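Local coordinates for sensor protein (Geobacter sulfurreducens, PDB 3H7M) that serves as the periplasmic-binding-protein-like sensor domain of a membrane histidine kinase, which probably phosphorylates a protein histidine using ATP, at residues Thr12-Gly17 with Thr51-Leu56. Residues are numbered along the deposited sequence; the frame is centred on the assembly and turned at random.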
ATOM      1  N   THR A  12       3.721  21.379  12.156  1.00 67.56           N
ATOM      2  CA  THR A  12       4.228  20.182  11.490  1.00 61.37           C
ATOM      3  C   THR A  12       3.177  19.094  11.291  1.00 57.36           C
ATOM      4  O   THR A  12       2.517  18.666  12.243  1.00 53.48           O
ATOM      5  CB  THR A  12       5.391  19.552  12.277  1.00 62.91           C
ATOM      6  OG1 THR A  12       6.578  20.332  12.081  1.00 59.73           O
ATOM      7  CG2 THR A  12       5.636  18.107  11.815  1.00 60.07           C
ATOM      8  N   ILE A  13       3.020  18.656  10.046  1.00 53.28           N
ATOM      9  CA  ILE A  13       2.073  17.587   9.748  1.00 51.46           C
ATOM     10  C   ILE A  13       2.829  16.269   9.871  1.00 52.96           C
ATOM     11  O   ILE A  13       3.914  16.100   9.290  1.00 51.56           O
ATOM     12  CB  ILE A  13       1.501  17.693   8.327  1.00 48.00           C
ATOM     13  CG1 ILE A  13       0.554  18.882   8.241  1.00 49.62           C
ATOM     14  CG2 ILE A  13       0.747  16.432   7.968  1.00 48.88           C
ATOM     15  CD1 ILE A  13       1.269  20.202   8.275  1.00 66.52           C
ATOM     16  N   VAL A  14       2.262  15.352  10.643  1.00 48.09           N
ATOM     17  CA  VAL A  14       2.885  14.056  10.847  1.00 49.32           C
ATOM     18  C   VAL A  14       2.298  13.040   9.897  1.00 50.28           C
ATOM     19  O   VAL A  14       1.093  12.780   9.915  1.00 50.57           O
ATOM     20  CB  VAL A  14       2.704  13.575  12.268  1.00 42.65           C
ATOM     21  CG1 VAL A  14       3.235  12.156  12.408  1.00 45.82           C
ATOM     22  CG2 VAL A  14       3.462  14.501  13.186  1.00 47.94           C
ATOM     23  N   VAL A  15       3.173  12.462   9.081  1.00 47.98           N
ATOM     24  CA  VAL A  15       2.766  11.503   8.069  1.00 46.93           C
ATOM     25  C   VAL A  15       2.977  10.040   8.423  1.00 48.05           C
ATOM     26  O   VAL A  15       4.109   9.580   8.643  1.00 44.34           O
ATOM     27  CB  VAL A  15       3.479  11.784   6.748  1.00 40.21           C
ATOM     28  CG1 VAL A  15       2.796  11.006   5.631  1.00 34.36           C
ATOM     29  CG2 VAL A  15       3.470  13.278   6.469  1.00 45.53           C
ATOM     30  N   GLY A  16       1.866   9.314   8.463  1.00 40.57           N
ATOM     31  CA  GLY A  16       1.933   7.905   8.779  1.00 46.04           C
ATOM     32  C   GLY A  16       2.037   7.072   7.515  1.00 44.76           C
ATOM     33  O   GLY A  16       1.674   7.523   6.422  1.00 42.37           O
ATOM     34  N   GLY A  17       2.540   5.853   7.665  1.00 45.87           N
ATOM     35  CA  GLY A  17       2.671   4.958   6.530  1.00 45.11           C
ATOM     36  C   GLY A  17       3.275   3.656   6.987  1.00 42.79           C
ATOM     37  O   GLY A  17       3.665   3.520   8.152  1.00 46.26           O
ATOM     38  N   THR A  51       5.125  21.571   6.453  1.00 50.45           N
ATOM     39  CA  THR A  51       6.285  20.989   7.088  1.00 48.52           C
ATOM     40  C   THR A  51       5.770  19.629   7.518  1.00 45.19           C
ATOM     41  O   THR A  51       4.730  19.525   8.179  1.00 44.35           O
ATOM     42  CB  THR A  51       6.733  21.799   8.296  1.00 54.99           C
ATOM     43  OG1 THR A  51       7.666  22.795   7.861  1.00 56.44           O
ATOM     44  CG2 THR A  51       7.393  20.897   9.333  1.00 60.77           C
ATOM     45  N   VAL A  52       6.487  18.584   7.135  1.00 40.88           N
ATOM     46  CA  VAL A  52       6.055  17.233   7.456  1.00 44.55           C
ATOM     47  C   VAL A  52       7.101  16.399   8.183  1.00 49.91           C
ATOM     48  O   VAL A  52       8.299  16.576   7.988  1.00 48.05           O
ATOM     49  CB  VAL A  52       5.674  16.472   6.168  1.00 43.87           C
ATOM     50  CG1 VAL A  52       4.540  17.168   5.457  1.00 31.47           C
ATOM     51  CG2 VAL A  52       6.886  16.388   5.244  1.00 41.55           C
ATOM     52  N   GLU A  53       6.630  15.483   9.021  1.00 51.32           N
ATOM     53  CA  GLU A  53       7.502  14.571   9.747  1.00 51.59           C
ATOM     54  C   GLU A  53       6.988  13.203   9.347  1.00 53.07           C
ATOM     55  O   GLU A  53       5.788  12.958   9.425  1.00 51.17           O
ATOM     56  CB  GLU A  53       7.340  14.731  11.255  1.00 51.66           C
ATOM     57  CG  GLU A  53       8.243  13.823  12.062  1.00 67.66           C
ATOM     58  CD  GLU A  53       7.866  13.748  13.541  1.00 77.10           C
ATOM     59  OE1 GLU A  53       7.631  14.807  14.164  1.00 75.65           O
ATOM     60  OE2 GLU A  53       7.819  12.619  14.078  1.00 83.01           O
ATOM     61  N   PHE A  54       7.870  12.317   8.902  1.00 53.47           N
ATOM     62  CA  PHE A  54       7.429  10.980   8.512  1.00 49.95           C
ATOM     63  C   PHE A  54       7.564  10.038   9.688  1.00 52.30           C
ATOM     64  O   PHE A  54       8.571  10.044  10.390  1.00 51.63           O
ATOM     65  CB  PHE A  54       8.258  10.442   7.339  1.00 42.93           C
ATOM     66  CG  PHE A  54       7.958  11.109   6.012  1.00 42.00           C
ATOM     67  CD1 PHE A  54       6.827  10.748   5.271  1.00 35.47           C
ATOM     68  CD2 PHE A  54       8.824  12.071   5.489  1.00 33.63           C
ATOM     69  CE1 PHE A  54       6.562  11.330   4.023  1.00 44.57           C
ATOM     70  CE2 PHE A  54       8.574  12.664   4.245  1.00 42.10           C
ATOM     71  CZ  PHE A  54       7.438  12.293   3.504  1.00 37.68           C
ATOM     72  N   ARG A  55       6.518   9.258   9.927  1.00 55.95           N
ATOM     73  CA  ARG A  55       6.528   8.264  10.988  1.00 53.56           C
ATOM     74  C   ARG A  55       6.011   6.970  10.371  1.00 52.78           C
ATOM     75  O   ARG A  55       4.819   6.654  10.444  1.00 52.93           O
ATOM     76  CB  ARG A  55       5.642   8.686  12.161  1.00 58.98           C
ATOM     77  CG  ARG A  55       6.262   9.750  13.053  1.00 72.53           C
ATOM     78  CD  ARG A  55       5.311  10.114  14.185  1.00 81.88           C
ATOM     79  NE  ARG A  55       5.759  11.280  14.947  1.00 85.23           N
ATOM     80  CZ  ARG A  55       5.025  11.893  15.872  1.00 85.82           C
ATOM     81  NH1 ARG A  55       3.802  11.451  16.150  1.00 80.57           N
ATOM     82  NH2 ARG A  55       5.511  12.951  16.514  1.00 85.82           N
ATOM     83  N   LEU A  56       6.911   6.230   9.736  1.00 45.76           N
ATOM     84  CA  LEU A  56       6.521   4.979   9.107  1.00 52.45           C
ATOM     85  C   LEU A  56       6.581   3.883  10.149  1.00 53.92           C
ATOM     86  O   LEU A  56       7.504   3.842  10.959  1.00 52.58           O
ATOM     87  CB  LEU A  56       7.462   4.651   7.949  1.00 54.18           C
ATOM     88  CG  LEU A  56       7.539   5.690   6.832  1.00 52.46           C
ATOM     89  CD1 LEU A  56       8.499   5.205   5.751  1.00 48.95           C
ATOM     90  CD2 LEU A  56       6.149   5.921   6.263  1.00 50.32           C
TER
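One face of the Arg-55 guanidinium lies over Val-14, whose CG2 sits 4.0 Å from the plane beneath its centre; at the edge, within that plane, Glu-53 OE2 accepts the N-H of NE at 2.6 Å. This salt bridge joins residues two apart on one strand, and the arginine chain, extended from CG to NE, crosses the valine, with CD 3.4 Å from Val-14 CG1. On the other face of the sheet the Phe-54 ring runs alongside Val-15, CD1 lying 3.8 Å from Val-15 CB, and helix 36-48 packs on this ring. Beta-branched valine suits such extended backbone, and Val-15 also meets Val-52 through CG2. With OG1 of Thr-12 beside the backbone N (chi1 -76°), CG2 stands anti to that nitrogen, which brings this methyl to 3.8 Å from Glu-53 CB. A glycine at Thr-12 would probably leave the aliphatic base of Glu-53 without this neighbour. Four backbone hydrogen bonds tie the strands; the one from Val-15 N to Glu-53 O is nearly straight (174°). Strand 13-17, helix 36-48 and strand 52-56 thus form the parallel beta-alpha-beta unit, with 52-56 outermost in the sheet, that is characteristic of periplasmic-binding-protein lobes.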